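Local coordinates for TRAP solute Binding Protein (Uncultured marine bacterium, PDB 5I7I) that binds aromatic acids such as 3-hydroxybenzoate and probably delivers them to a TRAP transporter in the membrane for uptake, at residues Gln75-Val80 against Val88-Gly93; Leu27-Phe32 against Val61-Ala66; Pro100-Phe105 against Ala130-Asp135. All blocks are in the same frame, centred on the assembly; numbering follows the deposited sequence.

Contact 1. Residues Gln75-Val80 against Val88-Gly93; sequences QLVDQV and VWTVAG. With 3HB (3-hydroxybenzoic acid), chain C.
Leu76 of helix 76-82 lies over Val88 and Thr90 of strand 87-91. Its CB sits between the two strand residues, 4.2 Å from both Val88 CG1 and Thr90 CB. Beyond CG the branches part: CD2 meets Val88 CG1 at 4.0 Å, while CD1 reaches along the strand to Thr90 OG1 at 3.7 Å and also touches the carbonyl oxygen of Trp89. One turn on, Val80 CG1 packs on Val88 CG2 at 3.7 Å; Val77, next to Leu76, sets CG1 against Thr90 CG2, the two side chains crossing nearly at right angles. With chi1 -170°, Thr90 OG1 is anti to its backbone N, and from there it hydrogen-bonds a water at 2.8 Å; that water also accepts a weak bond from Val77 N. The other face of the strand belongs to the ligand pocket: Trp89 CH2 brings the edge of its indole to 3-hydroxybenzoate C5 at 3.8 Å, and Val91 CG2 lies near C6. No direct hydrogen bond joins the segments, so helix and strand are held by buried aliphatic contacts with one water bridging the polar atoms, behind a strand whose far side lines the binding site.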
ATOM      1  N   GLN A  75      -2.443   4.936  14.185  1.00  8.91           N
ATOM      2  CA  GLN A  75      -3.483   5.809  14.708  1.00  8.00           C
ATOM      3  C   GLN A  75      -4.095   6.723  13.654  1.00  7.68           C
ATOM      4  O   GLN A  75      -5.130   7.337  13.938  1.00  8.18           O
ATOM      5  CB  GLN A  75      -2.948   6.645  15.857  1.00  8.97           C
ATOM      6  CG  GLN A  75      -2.437   5.833  16.996  1.00 11.67           C
ATOM      7  CD  GLN A  75      -1.939   6.687  18.102  1.00 14.10           C
ATOM      8  OE1 GLN A  75      -0.767   7.052  18.124  1.00 13.76           O
ATOM      9  NE2 GLN A  75      -2.830   7.050  19.018  1.00 17.97           N
ATOM     10  N   LEU A  76      -3.495   6.825  12.468  1.00  8.02           N
ATOM     11  CA  LEU A  76      -4.028   7.728  11.455  1.00  6.72           C
ATOM     12  C   LEU A  76      -5.495   7.441  11.156  1.00  6.47           C
ATOM     13  O   LEU A  76      -6.302   8.371  11.041  1.00  7.02           O
ATOM     14  CB  LEU A  76      -3.179   7.678  10.182  1.00  6.72           C
ATOM     15  CG  LEU A  76      -1.797   8.317  10.291  1.00  7.16           C
ATOM     16  CD1 LEU A  76      -0.907   7.857   9.130  1.00  8.04           C
ATOM     17  CD2 LEU A  76      -1.926   9.830  10.332  1.00  7.68           C
ATOM     18  N   VAL A  77      -5.882   6.171  11.049  1.00  6.54           N
ATOM     19  CA  VAL A  77      -7.288   5.867  10.768  1.00  7.31           C
ATOM     20  C   VAL A  77      -8.188   6.323  11.908  1.00  7.08           C
ATOM     21  O   VAL A  77      -9.324   6.757  11.672  1.00  8.77           O
ATOM     22  CB  VAL A  77      -7.523   4.384  10.415  1.00  8.45           C
ATOM     23  CG1 VAL A  77      -6.948   4.058   9.055  1.00  9.30           C
ATOM     24  CG2 VAL A  77      -6.944   3.459  11.466  1.00  9.53           C
ATOM     25  N   ASP A  78      -7.725   6.213  13.156  1.00  8.05           N
ATOM     26  CA  ASP A  78      -8.540   6.673  14.276  1.00  9.33           C
ATOM     27  C   ASP A  78      -8.676   8.184  14.251  1.00  8.91           C
ATOM     28  O   ASP A  78      -9.770   8.721  14.452  1.00  9.48           O
ATOM     29  CB  ASP A  78      -7.923   6.238  15.605  1.00  9.79           C
ATOM     30  CG  ASP A  78      -7.836   4.739  15.745  1.00 15.15           C
ATOM     31  OD1 ASP A  78      -8.675   4.031  15.148  1.00 17.42           O
ATOM     32  OD2 ASP A  78      -6.928   4.276  16.470  1.00 15.65           O
ATOM     33  N   GLN A  79      -7.570   8.878  13.994  1.00  8.10           N
ATOM     34  CA  GLN A  79      -7.575  10.339  13.956  1.00  6.96           C
ATOM     35  C   GLN A  79      -8.561  10.861  12.918  1.00  6.89           C
ATOM     36  O   GLN A  79      -9.337  11.789  13.191  1.00  8.48           O
ATOM     37  CB  GLN A  79      -6.173  10.859  13.668  1.00  7.58           C
ATOM     38  CG  GLN A  79      -5.190  10.602  14.792  1.00  6.83           C
ATOM     39  CD  GLN A  79      -3.797  11.051  14.456  1.00  7.60           C
ATOM     40  OE1 GLN A  79      -3.465  11.231  13.293  1.00  8.77           O
ATOM     41  NE2 GLN A  79      -2.961  11.206  15.468  1.00  8.82           N
ATOM     42  N   VAL A  80      -8.556  10.272  11.722  1.00  8.45           N
ATOM     43  CA  VAL A  80      -9.460  10.753  10.682  1.00  7.91           C
ATOM     44  C   VAL A  80     -10.902  10.337  10.975  1.00  7.22           C
ATOM     45  O   VAL A  80     -11.840  11.098  10.709  1.00  8.73           O
ATOM     46  CB  VAL A  80      -8.981  10.350   9.270  1.00  9.11           C
ATOM     47  CG1 VAL A  80      -9.308   8.892   8.930  1.00  8.25           C
ATOM     48  CG2 VAL A  80      -9.607  11.269   8.255  1.00  9.93           C
ATOM     49  N   VAL A  88      -6.309  11.718   5.855  1.00  6.30           N
ATOM     50  CA  VAL A  88      -5.088  10.942   6.032  1.00  5.89           C
ATOM     51  C   VAL A  88      -4.798  10.129   4.787  1.00  6.85           C
ATOM     52  O   VAL A  88      -5.686   9.792   4.004  1.00  6.68           O
ATOM     53  CB  VAL A  88      -5.092  10.023   7.264  1.00  6.77           C
ATOM     54  CG1 VAL A  88      -5.331  10.849   8.518  1.00  7.16           C
ATOM     55  CG2 VAL A  88      -6.115   8.929   7.108  1.00  7.62           C
ATOM     56  N   TRP A  89      -3.508   9.809   4.628  1.00  5.44           N
ATOM     57  CA  TRP A  89      -3.040   8.764   3.728  1.00  5.47           C
ATOM     58  C   TRP A  89      -2.315   7.748   4.587  1.00  5.54           C
ATOM     59  O   TRP A  89      -1.439   8.110   5.379  1.00  5.35           O
ATOM     60  CB  TRP A  89      -2.115   9.333   2.655  1.00  5.63           C
ATOM     61  CG  TRP A  89      -1.633   8.305   1.649  1.00  5.78           C
ATOM     62  CD1 TRP A  89      -2.202   8.018   0.456  1.00  7.82           C
ATOM     63  CD2 TRP A  89      -0.473   7.475   1.749  1.00  5.79           C
ATOM     64  NE1 TRP A  89      -1.489   7.045  -0.192  1.00  6.42           N
ATOM     65  CE2 TRP A  89      -0.420   6.697   0.580  1.00  6.02           C
ATOM     66  CE3 TRP A  89       0.521   7.311   2.710  1.00  5.93           C
ATOM     67  CZ2 TRP A  89       0.597   5.779   0.340  1.00  7.32           C
ATOM     68  CZ3 TRP A  89       1.513   6.383   2.484  1.00  7.53           C
ATOM     69  CH2 TRP A  89       1.546   5.631   1.311  1.00  7.22           C
ATOM     70  N   THR A  90      -2.691   6.477   4.463  1.00  5.61           N
ATOM     71  CA  THR A  90      -2.051   5.478   5.299  1.00  6.45           C
ATOM     72  C   THR A  90      -2.108   4.111   4.627  1.00  5.53           C
ATOM     73  O   THR A  90      -2.629   3.958   3.525  1.00  6.28           O
ATOM     74  CB  THR A  90      -2.701   5.481   6.683  1.00  5.59           C
ATOM     75  OG1 THR A  90      -1.903   4.664   7.542  1.00  7.27           O
ATOM     76  CG2 THR A  90      -4.130   4.960   6.630  1.00  7.16           C
ATOM     77  N   VAL A  91      -1.540   3.117   5.312  1.00  6.78           N
ATOM     78  CA  VAL A  91      -1.576   1.716   4.890  1.00  6.12           C
ATOM     79  C   VAL A  91      -2.657   1.019   5.705  1.00  6.81           C
ATOM     80  O   VAL A  91      -2.601   1.030   6.937  1.00  6.11           O
ATOM     81  CB  VAL A  91      -0.209   1.035   5.092  1.00  5.91           C
ATOM     82  CG1 VAL A  91      -0.271  -0.449   4.777  1.00  7.22           C
ATOM     83  CG2 VAL A  91       0.884   1.672   4.203  1.00  6.63           C
ATOM     84  N   ALA A  92      -3.640   0.414   5.029  1.00  6.44           N
ATOM     85  CA  ALA A  92      -4.781  -0.177   5.728  1.00  6.33           C
ATOM     86  C   ALA A  92      -4.329  -1.195   6.762  1.00  6.56           C
ATOM     87  O   ALA A  92      -4.797  -1.196   7.907  1.00  7.53           O
ATOM     88  CB  ALA A  92      -5.707  -0.862   4.727  1.00  6.60           C
ATOM     89  N   GLY A  93      -3.418  -2.077   6.374  1.00  6.64           N
ATOM     90  CA  GLY A  93      -2.964  -3.148   7.222  1.00  6.96           C
ATOM     91  C   GLY A  93      -2.045  -2.756   8.356  1.00  7.73           C
ATOM     92  O   GLY A  93      -1.647  -3.625   9.140  1.00  7.92           O
TER
HETATM   93  C1' 3HB C 401       5.082  -0.166   3.366  1.00  6.71           C
HETATM   94  O1' 3HB C 401       5.578  -1.221   2.894  1.00  6.21           O
HETATM   95  O2' 3HB C 401       4.778  -0.101   4.585  1.00  6.74           O
HETATM   96  C1  3HB C 401       4.905   1.066   2.488  1.00  5.35           C
HETATM   97  C2  3HB C 401       5.090   0.952   1.112  1.00  6.65           C
HETATM   98  C3  3HB C 401       4.944   2.052   0.304  1.00  6.31           C
HETATM   99  C4  3HB C 401       4.643   3.273   0.846  1.00  5.94           C
HETATM  100  C5  3HB C 401       4.453   3.390   2.221  1.00  6.92           C
HETATM  101  C6  3HB C 401       4.587   2.293   3.046  1.00  6.66           C
HETATM  102  O3  3HB C 401       5.128   1.916  -1.054  1.00  7.59           O
HETATM  103  O   HOH W   1      -3.313   4.183   9.907  1.00  8.49           O

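Contact 2. Residues Leu27-Phe32 against Val61-Ala66; sequences LKFHSF and VEIYPA
Phe29 sits at the middle of a parallel strand pair and uses both its amide and its carbonyl across it. Phe29 N gives its hydrogen to Glu62 O at 2.8 Å, and Phe29 O receives Tyr64 N at the same length, though less straight (N-H...O 151°). The ladder begins with Glu62 N on Leu27 O at 2.9 Å and ends with Ser31 N on Tyr64 O at 3.1 Å. Tyr64 O is further met by CA-H of His30, while His30 CD2 points its ring edge at the same oxygen from 3.3 Å. The imidazole can approach there because CG is nearly anti to the backbone N (chi1 -158°); its ND1 is satisfied by Gln79 OE1 of helix 76-82. Ser31 OG is likewise engaged outside the pair, by the carbonyl of Trp89.

On the face bearing Lys28, Glu62 and Tyr64, Tyr64 OH donates to Glu62 OE1 at 2.7 Å, arriving from well above the carboxylate plane. Lys28 runs alongside Glu62 in the same direction, but Lys28 NZ stays 6.4 Å from Glu62 OE1, too far for a salt bridge. The opposite face is apolar: Phe29 CB rests on Val61 CG1 at 3.7 Å, and the ring carbon CD2 lies beside Ile63 CG2.

These strands are the two parallel arms of a beta-alpha-beta unit whose connecting helix 38-54 packs on the Phe29 side through Asn40, Val44 and Ser48. Strand 59-64 forms an edge of the five-stranded sheet, and strand 25-31 is flanked on its other side by strand 87-91.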
ATOM      1  N   LEU A  27      -8.438  22.198   5.846  1.00  9.88           N
ATOM      2  CA  LEU A  27      -8.455  20.767   6.122  1.00 10.13           C
ATOM      3  C   LEU A  27      -7.066  20.309   6.535  1.00 11.22           C
ATOM      4  O   LEU A  27      -6.093  20.517   5.803  1.00  9.65           O
ATOM      5  CB  LEU A  27      -8.889  19.973   4.892  1.00  8.82           C
ATOM      6  CG  LEU A  27     -10.249  20.388   4.333  1.00 10.56           C
ATOM      7  CD1 LEU A  27     -10.526  19.646   3.024  1.00 10.92           C
ATOM      8  CD2 LEU A  27     -11.339  20.128   5.352  1.00 11.50           C
ATOM      9  N   LYS A  28      -6.981  19.659   7.687  1.00  7.41           N
ATOM     10  CA  LYS A  28      -5.716  19.155   8.212  1.00  7.38           C
ATOM     11  C   LYS A  28      -5.456  17.766   7.660  1.00  6.86           C
ATOM     12  O   LYS A  28      -6.219  16.832   7.933  1.00  7.69           O
ATOM     13  CB  LYS A  28      -5.779  19.076   9.735  1.00  9.04           C
ATOM     14  CG  LYS A  28      -6.017  20.400  10.434  1.00 10.99           C
ATOM     15  CD  LYS A  28      -6.300  20.211  11.920  1.00 12.69           C
ATOM     16  CE  LYS A  28      -6.793  21.483  12.551  1.00 14.01           C
ATOM     17  NZ  LYS A  28      -7.327  21.240  13.927  1.00 19.84           N
ATOM     18  N   PHE A  29      -4.385  17.627   6.886  1.00  6.79           N
ATOM     19  CA  PHE A  29      -3.956  16.342   6.365  1.00  5.70           C
ATOM     20  C   PHE A  29      -2.804  15.811   7.206  1.00  5.62           C
ATOM     21  O   PHE A  29      -1.836  16.532   7.466  1.00  6.23           O
ATOM     22  CB  PHE A  29      -3.492  16.467   4.915  1.00  5.74           C
ATOM     23  CG  PHE A  29      -2.789  15.240   4.406  1.00  6.41           C
ATOM     24  CD1 PHE A  29      -3.502  14.157   3.892  1.00  7.38           C
ATOM     25  CD2 PHE A  29      -1.409  15.134   4.490  1.00  6.47           C
ATOM     26  CE1 PHE A  29      -2.836  13.033   3.466  1.00  6.93           C
ATOM     27  CE2 PHE A  29      -0.759  13.998   4.066  1.00  6.49           C
ATOM     28  CZ  PHE A  29      -1.476  12.960   3.557  1.00  7.32           C
ATOM     29  N   HIS A  30      -2.883  14.536   7.573  1.00  6.40           N
ATOM     30  CA  HIS A  30      -1.857  13.910   8.395  1.00  5.66           C
ATOM     31  C   HIS A  30      -1.401  12.599   7.756  1.00  6.88           C
ATOM     32  O   HIS A  30      -2.227  11.826   7.267  1.00  6.72           O
ATOM     33  CB  HIS A  30      -2.420  13.647   9.802  1.00  6.90           C
ATOM     34  CG  HIS A  30      -1.373  13.510  10.854  1.00  7.32           C
ATOM     35  ND1 HIS A  30      -1.591  12.835  12.030  1.00  7.32           N
ATOM     36  CD2 HIS A  30      -0.111  13.998  10.933  1.00  6.28           C
ATOM     37  CE1 HIS A  30      -0.513  12.906  12.787  1.00  6.71           C
ATOM     38  NE2 HIS A  30       0.408  13.596  12.136  1.00  6.93           N
ATOM     39  N   SER A  31      -0.091  12.341   7.759  1.00  6.05           N
ATOM     40  CA  SER A  31       0.418  11.062   7.283  1.00  5.06           C
ATOM     41  C   SER A  31       1.789  10.816   7.893  1.00  7.17           C
ATOM     42  O   SER A  31       2.383  11.697   8.518  1.00  7.42           O
ATOM     43  CB  SER A  31       0.454  11.034   5.763  1.00  6.32           C
ATOM     44  OG  SER A  31       0.677   9.727   5.281  1.00  6.57           O
ATOM     45  N   PHE A  32       2.300   9.600   7.684  1.00  6.95           N
ATOM     46  CA  PHE A  32       3.539   9.157   8.323  1.00  7.54           C
ATOM     47  C   PHE A  32       4.812   9.348   7.494  1.00  7.21           C
ATOM     48  O   PHE A  32       5.869   9.571   8.097  1.00  8.12           O
ATOM     49  CB  PHE A  32       3.453   7.699   8.814  1.00  7.70           C
ATOM     50  CG  PHE A  32       3.270   6.689   7.717  1.00  7.60           C
ATOM     51  CD1 PHE A  32       4.361   6.140   7.052  1.00  8.26           C
ATOM     52  CD2 PHE A  32       2.008   6.281   7.359  1.00  8.06           C
ATOM     53  CE1 PHE A  32       4.173   5.221   6.020  1.00  7.64           C
ATOM     54  CE2 PHE A  32       1.820   5.373   6.341  1.00  9.41           C
ATOM     55  CZ  PHE A  32       2.898   4.834   5.672  1.00  9.24           C
ATOM     56  N   VAL A  61      -5.810  22.712   2.065  1.00 13.78           N
ATOM     57  CA  VAL A  61      -5.262  21.569   2.779  1.00 12.14           C
ATOM     58  C   VAL A  61      -3.918  21.969   3.382  1.00 14.68           C
ATOM     59  O   VAL A  61      -3.049  22.505   2.679  1.00 19.86           O
ATOM     60  CB  VAL A  61      -5.111  20.374   1.830  1.00 13.54           C
ATOM     61  CG1 VAL A  61      -4.558  19.161   2.573  1.00 12.35           C
ATOM     62  CG2 VAL A  61      -6.433  20.064   1.177  1.00 12.77           C
ATOM     63  N   GLU A  62      -3.759  21.746   4.691  1.00 11.78           N
ATOM     64  CA  GLU A  62      -2.484  21.887   5.389  1.00 12.91           C
ATOM     65  C   GLU A  62      -1.891  20.490   5.534  1.00 11.24           C
ATOM     66  O   GLU A  62      -2.505  19.611   6.141  1.00  9.24           O
ATOM     67  CB  GLU A  62      -2.657  22.492   6.788  1.00 14.57           C
ATOM     68  CG  GLU A  62      -3.207  23.895   6.881  1.00 27.87           C
ATOM     69  CD  GLU A  62      -3.491  24.345   8.332  1.00 22.68           C
ATOM     70  OE1 GLU A  62      -3.496  23.518   9.312  1.00 16.21           O
ATOM     71  OE2 GLU A  62      -3.729  25.560   8.469  1.00 30.45           O
ATOM     72  N   ILE A  63      -0.687  20.299   5.022  1.00  9.22           N
ATOM     73  CA  ILE A  63      -0.089  18.974   4.936  1.00  8.55           C
ATOM     74  C   ILE A  63       0.900  18.787   6.084  1.00  7.79           C
ATOM     75  O   ILE A  63       1.902  19.504   6.161  1.00  9.46           O
ATOM     76  CB  ILE A  63       0.610  18.769   3.581  1.00  6.77           C
ATOM     77  CG1 ILE A  63      -0.421  18.802   2.459  1.00 10.13           C
ATOM     78  CG2 ILE A  63       1.423  17.485   3.560  1.00  7.55           C
ATOM     79  CD1 ILE A  63       0.162  18.753   1.067  1.00 10.67           C
ATOM     80  N   TYR A  64       0.642  17.798   6.938  1.00  7.23           N
ATOM     81  CA  TYR A  64       1.524  17.456   8.058  1.00  6.18           C
ATOM     82  C   TYR A  64       2.099  16.059   7.852  1.00  6.21           C
ATOM     83  O   TYR A  64       1.430  15.055   8.166  1.00  6.99           O
ATOM     84  CB  TYR A  64       0.758  17.536   9.380  1.00  6.70           C
ATOM     85  CG  TYR A  64       0.220  18.917   9.656  1.00  7.95           C
ATOM     86  CD1 TYR A  64       0.998  19.855  10.314  1.00  7.48           C
ATOM     87  CD2 TYR A  64      -1.043  19.290   9.240  1.00  8.62           C
ATOM     88  CE1 TYR A  64       0.527  21.121  10.555  1.00  7.54           C
ATOM     89  CE2 TYR A  64      -1.535  20.565   9.478  1.00  9.43           C
ATOM     90  CZ  TYR A  64      -0.736  21.484  10.132  1.00  7.97           C
ATOM     91  OH  TYR A  64      -1.191  22.750  10.403  1.00 10.71           O
ATOM     92  N   PRO A  65       3.293  15.946   7.292  1.00  6.78           N
ATOM     93  CA  PRO A  65       3.937  14.643   7.077  1.00  6.73           C
ATOM     94  C   PRO A  65       4.615  14.180   8.364  1.00  6.87           C
ATOM     95  O   PRO A  65       4.596  14.867   9.385  1.00  7.03           O
ATOM     96  CB  PRO A  65       4.969  14.982   6.001  1.00  8.68           C
ATOM     97  CG  PRO A  65       5.409  16.345   6.375  1.00  8.75           C
ATOM     98  CD  PRO A  65       4.164  17.050   6.857  1.00  7.28           C
ATOM     99  N   ALA A  66       5.231  12.996   8.305  1.00  6.90           N
ATOM    100  CA  ALA A  66       6.110  12.524   9.382  1.00  7.22           C
ATOM    101  C   ALA A  66       5.435  12.578  10.756  1.00  8.18           C
ATOM    102  O   ALA A  66       6.077  12.837  11.769  1.00  8.71           O
ATOM    103  CB  ALA A  66       7.435  13.285   9.372  1.00  9.51           C
TER

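Contact 3. Residues Pro100-Phe105 against Ala130-Asp135; sequences PHLEAF and ASDLKD
Asp132 OD2 is approached by two successive backbone amides, His101 N at 2.9 Å and Leu102 N at 3.4 Å, both bonds weak, the first strongly bent with an N-H...O angle of 123°. The firm bond is made by the other carboxylate oxygen: His101 ND1 donates to Asp132 OD1 at 2.8 Å, nearly straight. OD1 lies near the imidazole plane, but the ring itself comes from above the carboxylate, the two planes being 70° apart. With chi1 -71°, His101 CG lies beside its own backbone N, which brings ND1 round to the same aspartate that the main chain addresses. This is a buried His-carboxylate pair between two connecting loops of the solute-binding fold: 100-105, with helical backbone angles, precedes helix 114-126, and 130-135 leads from that helix into the edge strand 136-143.

Around the pair, Pro100 CD comes to 3.3 Å from Asp132 OD1, its ring sliding past the carboxylate in the opposite direction, and Leu102 CG lies near OD2. Ser131 OG stands 3.5 Å from His101 CE1. Replacing His101 with leucine would remove the ring N-H, and Asp132 OD1 would probably lose its one strong partner across these loops, leaving the carboxylate to the two weak amide bonds and freer to turn. The His101 side chain also touches Leu323 and, on helix 325-339, Leu328, while the carbonyl of His101 accepts a hydrogen bond from Tyr124 OH of helix 114-126.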
ATOM      1  N   PRO A 100     -11.083  -5.918   6.926  1.00  7.27           N
ATOM      2  CA  PRO A 100     -10.836  -7.319   6.568  1.00  7.27           C
ATOM      3  C   PRO A 100     -11.038  -7.614   5.099  1.00  7.03           C
ATOM      4  O   PRO A 100     -10.332  -8.461   4.532  1.00  7.31           O
ATOM      5  CB  PRO A 100     -11.837  -8.089   7.432  1.00  7.75           C
ATOM      6  CG  PRO A 100     -12.909  -7.079   7.765  1.00  7.90           C
ATOM      7  CD  PRO A 100     -12.158  -5.772   7.910  1.00  9.03           C
ATOM      8  N   HIS A 101     -11.984  -6.939   4.437  1.00  8.00           N
ATOM      9  CA  HIS A 101     -12.171  -7.199   3.014  1.00  6.84           C
ATOM     10  C   HIS A 101     -10.908  -6.893   2.231  1.00  8.07           C
ATOM     11  O   HIS A 101     -10.594  -7.582   1.249  1.00  7.08           O
ATOM     12  CB  HIS A 101     -13.311  -6.359   2.447  1.00  7.39           C
ATOM     13  CG  HIS A 101     -14.675  -6.778   2.897  1.00  9.03           C
ATOM     14  ND1 HIS A 101     -15.211  -6.393   4.105  1.00  9.07           N
ATOM     15  CD2 HIS A 101     -15.645  -7.474   2.264  1.00  7.53           C
ATOM     16  CE1 HIS A 101     -16.429  -6.895   4.225  1.00 10.07           C
ATOM     17  NE2 HIS A 101     -16.725  -7.537   3.109  1.00 11.40           N
ATOM     18  N   LEU A 102     -10.187  -5.851   2.632  1.00  7.18           N
ATOM     19  CA  LEU A 102      -9.051  -5.399   1.851  1.00  7.21           C
ATOM     20  C   LEU A 102      -7.897  -6.392   1.885  1.00  8.40           C
ATOM     21  O   LEU A 102      -7.027  -6.345   1.006  1.00  7.01           O
ATOM     22  CB  LEU A 102      -8.604  -4.012   2.320  1.00  6.72           C
ATOM     23  CG  LEU A 102      -9.692  -2.932   2.236  1.00  8.72           C
ATOM     24  CD1 LEU A 102      -9.109  -1.572   2.629  1.00  9.55           C
ATOM     25  CD2 LEU A 102     -10.349  -2.868   0.892  1.00 11.51           C
ATOM     26  N   GLU A 103      -7.857  -7.262   2.889  1.00  7.68           N
ATOM     27  CA  GLU A 103      -6.826  -8.289   2.977  1.00  6.42           C
ATOM     28  C   GLU A 103      -6.782  -9.160   1.728  1.00  7.68           C
ATOM     29  O   GLU A 103      -5.732  -9.727   1.401  1.00  7.66           O
ATOM     30  CB  GLU A 103      -7.100  -9.189   4.193  1.00  7.35           C
ATOM     31  CG  GLU A 103      -7.014  -8.470   5.531  1.00  7.56           C
ATOM     32  CD  GLU A 103      -7.378  -9.357   6.698  1.00 10.44           C
ATOM     33  OE1 GLU A 103      -7.432 -10.588   6.500  1.00  8.56           O
ATOM     34  OE2 GLU A 103      -7.629  -8.815   7.807  1.00 11.92           O
ATOM     35  N   ALA A 104      -7.909  -9.323   1.035  1.00  6.99           N
ATOM     36  CA  ALA A 104      -7.903 -10.199  -0.134  1.00  7.29           C
ATOM     37  C   ALA A 104      -6.925  -9.700  -1.178  1.00  7.73           C
ATOM     38  O   ALA A 104      -6.318 -10.501  -1.896  1.00  7.61           O
ATOM     39  CB  ALA A 104      -9.299 -10.316  -0.740  1.00  8.71           C
ATOM     40  N   PHE A 105      -6.758  -8.393  -1.267  1.00  7.13           N
ATOM     41  CA  PHE A 105      -5.857  -7.822  -2.253  1.00  6.95           C
ATOM     42  C   PHE A 105      -4.402  -7.958  -1.864  1.00  6.75           C
ATOM     43  O   PHE A 105      -3.530  -7.717  -2.711  1.00  8.00           O
ATOM     44  CB  PHE A 105      -6.219  -6.361  -2.509  1.00  5.59           C
ATOM     45  CG  PHE A 105      -7.318  -6.190  -3.503  1.00  6.51           C
ATOM     46  CD1 PHE A 105      -8.652  -6.301  -3.131  1.00  6.84           C
ATOM     47  CD2 PHE A 105      -7.022  -5.961  -4.839  1.00  6.89           C
ATOM     48  CE1 PHE A 105      -9.667  -6.153  -4.073  1.00  7.99           C
ATOM     49  CE2 PHE A 105      -8.038  -5.823  -5.776  1.00  8.73           C
ATOM     50  CZ  PHE A 105      -9.347  -5.908  -5.394  1.00  8.21           C
ATOM     51  N   ALA A 130     -17.780  -2.223   0.868  1.00  9.91           N
ATOM     52  CA  ALA A 130     -18.082  -0.900   1.401  1.00  9.33           C
ATOM     53  C   ALA A 130     -18.102  -0.859   2.925  1.00 10.16           C
ATOM     54  O   ALA A 130     -17.777   0.172   3.509  1.00  9.42           O
ATOM     55  CB  ALA A 130     -19.413  -0.402   0.846  1.00 10.78           C
ATOM     56  N   SER A 131     -18.496  -1.946   3.590  1.00  8.93           N
ATOM     57  CA  SER A 131     -18.642  -1.879   5.036  1.00  8.16           C
ATOM     58  C   SER A 131     -17.324  -1.586   5.746  1.00  8.60           C
ATOM     59  O   SER A 131     -17.346  -1.053   6.859  1.00 10.84           O
ATOM     60  CB  SER A 131     -19.281  -3.159   5.563  1.00  9.29           C
ATOM     61  OG  SER A 131     -18.447  -4.290   5.360  1.00 14.11           O
ATOM     62  N   ASP A 132     -16.187  -1.947   5.148  1.00  8.56           N
ATOM     63  CA  ASP A 132     -14.900  -1.671   5.774  1.00  9.18           C
ATOM     64  C   ASP A 132     -14.689  -0.175   6.001  1.00  7.95           C
ATOM     65  O   ASP A 132     -14.009   0.206   6.953  1.00  9.40           O
ATOM     66  CB  ASP A 132     -13.765  -2.192   4.900  1.00  8.93           C
ATOM     67  CG  ASP A 132     -13.458  -3.671   5.113  1.00  8.87           C
ATOM     68  OD1 ASP A 132     -14.234  -4.366   5.798  1.00 10.83           O
ATOM     69  OD2 ASP A 132     -12.429  -4.090   4.546  1.00 10.02           O
ATOM     70  N   LEU A 133     -15.247   0.676   5.145  1.00  7.36           N
ATOM     71  CA  LEU A 133     -14.940   2.101   5.156  1.00  7.39           C
ATOM     72  C   LEU A 133     -16.174   2.959   5.408  1.00  9.04           C
ATOM     73  O   LEU A 133     -16.121   4.182   5.219  1.00  9.25           O
ATOM     74  CB  LEU A 133     -14.214   2.482   3.866  1.00 10.37           C
ATOM     75  CG  LEU A 133     -12.836   1.810   3.771  1.00 11.49           C
ATOM     76  CD1 LEU A 133     -12.244   1.932   2.378  1.00 14.25           C
ATOM     77  CD2 LEU A 133     -11.879   2.416   4.786  1.00 14.45           C
ATOM     78  N   LYS A 134     -17.270   2.345   5.863  1.00  7.81           N
ATOM     79  CA  LYS A 134     -18.516   3.073   6.093  1.00  8.69           C
ATOM     80  C   LYS A 134     -18.355   4.248   7.055  1.00 10.60           C
ATOM     81  O   LYS A 134     -19.147   5.197   6.990  1.00 13.00           O
ATOM     82  CB  LYS A 134     -19.615   2.114   6.582  1.00 13.73           C
ATOM     83  CG  LYS A 134     -19.362   1.489   7.945  1.00 14.14           C
ATOM     84  CD  LYS A 134     -20.497   0.581   8.395  1.00 19.76           C
ATOM     85  CE  LYS A 134     -20.280   0.143   9.827  1.00 34.93           C
ATOM     86  NZ  LYS A 134     -18.998  -0.594   9.962  1.00 40.58           N
ATOM     87  N   ASP A 135     -17.361   4.221   7.944  1.00  8.77           N
ATOM     88  CA  ASP A 135     -17.223   5.285   8.932  1.00  9.37           C
ATOM     89  C   ASP A 135     -16.431   6.481   8.410  1.00  9.83           C
ATOM     90  O   ASP A 135     -16.176   7.410   9.181  1.00 12.42           O
ATOM     91  CB  ASP A 135     -16.569   4.777  10.225  1.00 12.46           C
ATOM     92  CG  ASP A 135     -17.419   3.739  10.965  1.00 16.55           C
ATOM     93  OD1 ASP A 135     -18.645   3.683  10.743  1.00 21.02           O
ATOM     94  OD2 ASP A 135     -16.842   3.001  11.783  1.00 31.07           O
TER

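How the contacts relate
Along the chain the three contacts follow in series, contact 2 closing before contact 1 opens and contact 1 before contact 3. Contacts 1 and 2 have centres about 11 Å apart and share the mixed five-stranded sheet, where strands 25-31 and 87-91 are neighbours; helix 76-82 links them, following strand 59-64 and leading to strand 87-91. Contact 3 lies about 13 Å from contact 1, centre to centre, and touches it where Leu102 packs on Ala92; its centre is about 23 Å from that of contact 2, and the two do not touch. The set thus runs from one sheet edge, past the pocket-lining strand, to the loops around helix 114-126 that lead into the other edge strand, 136-143.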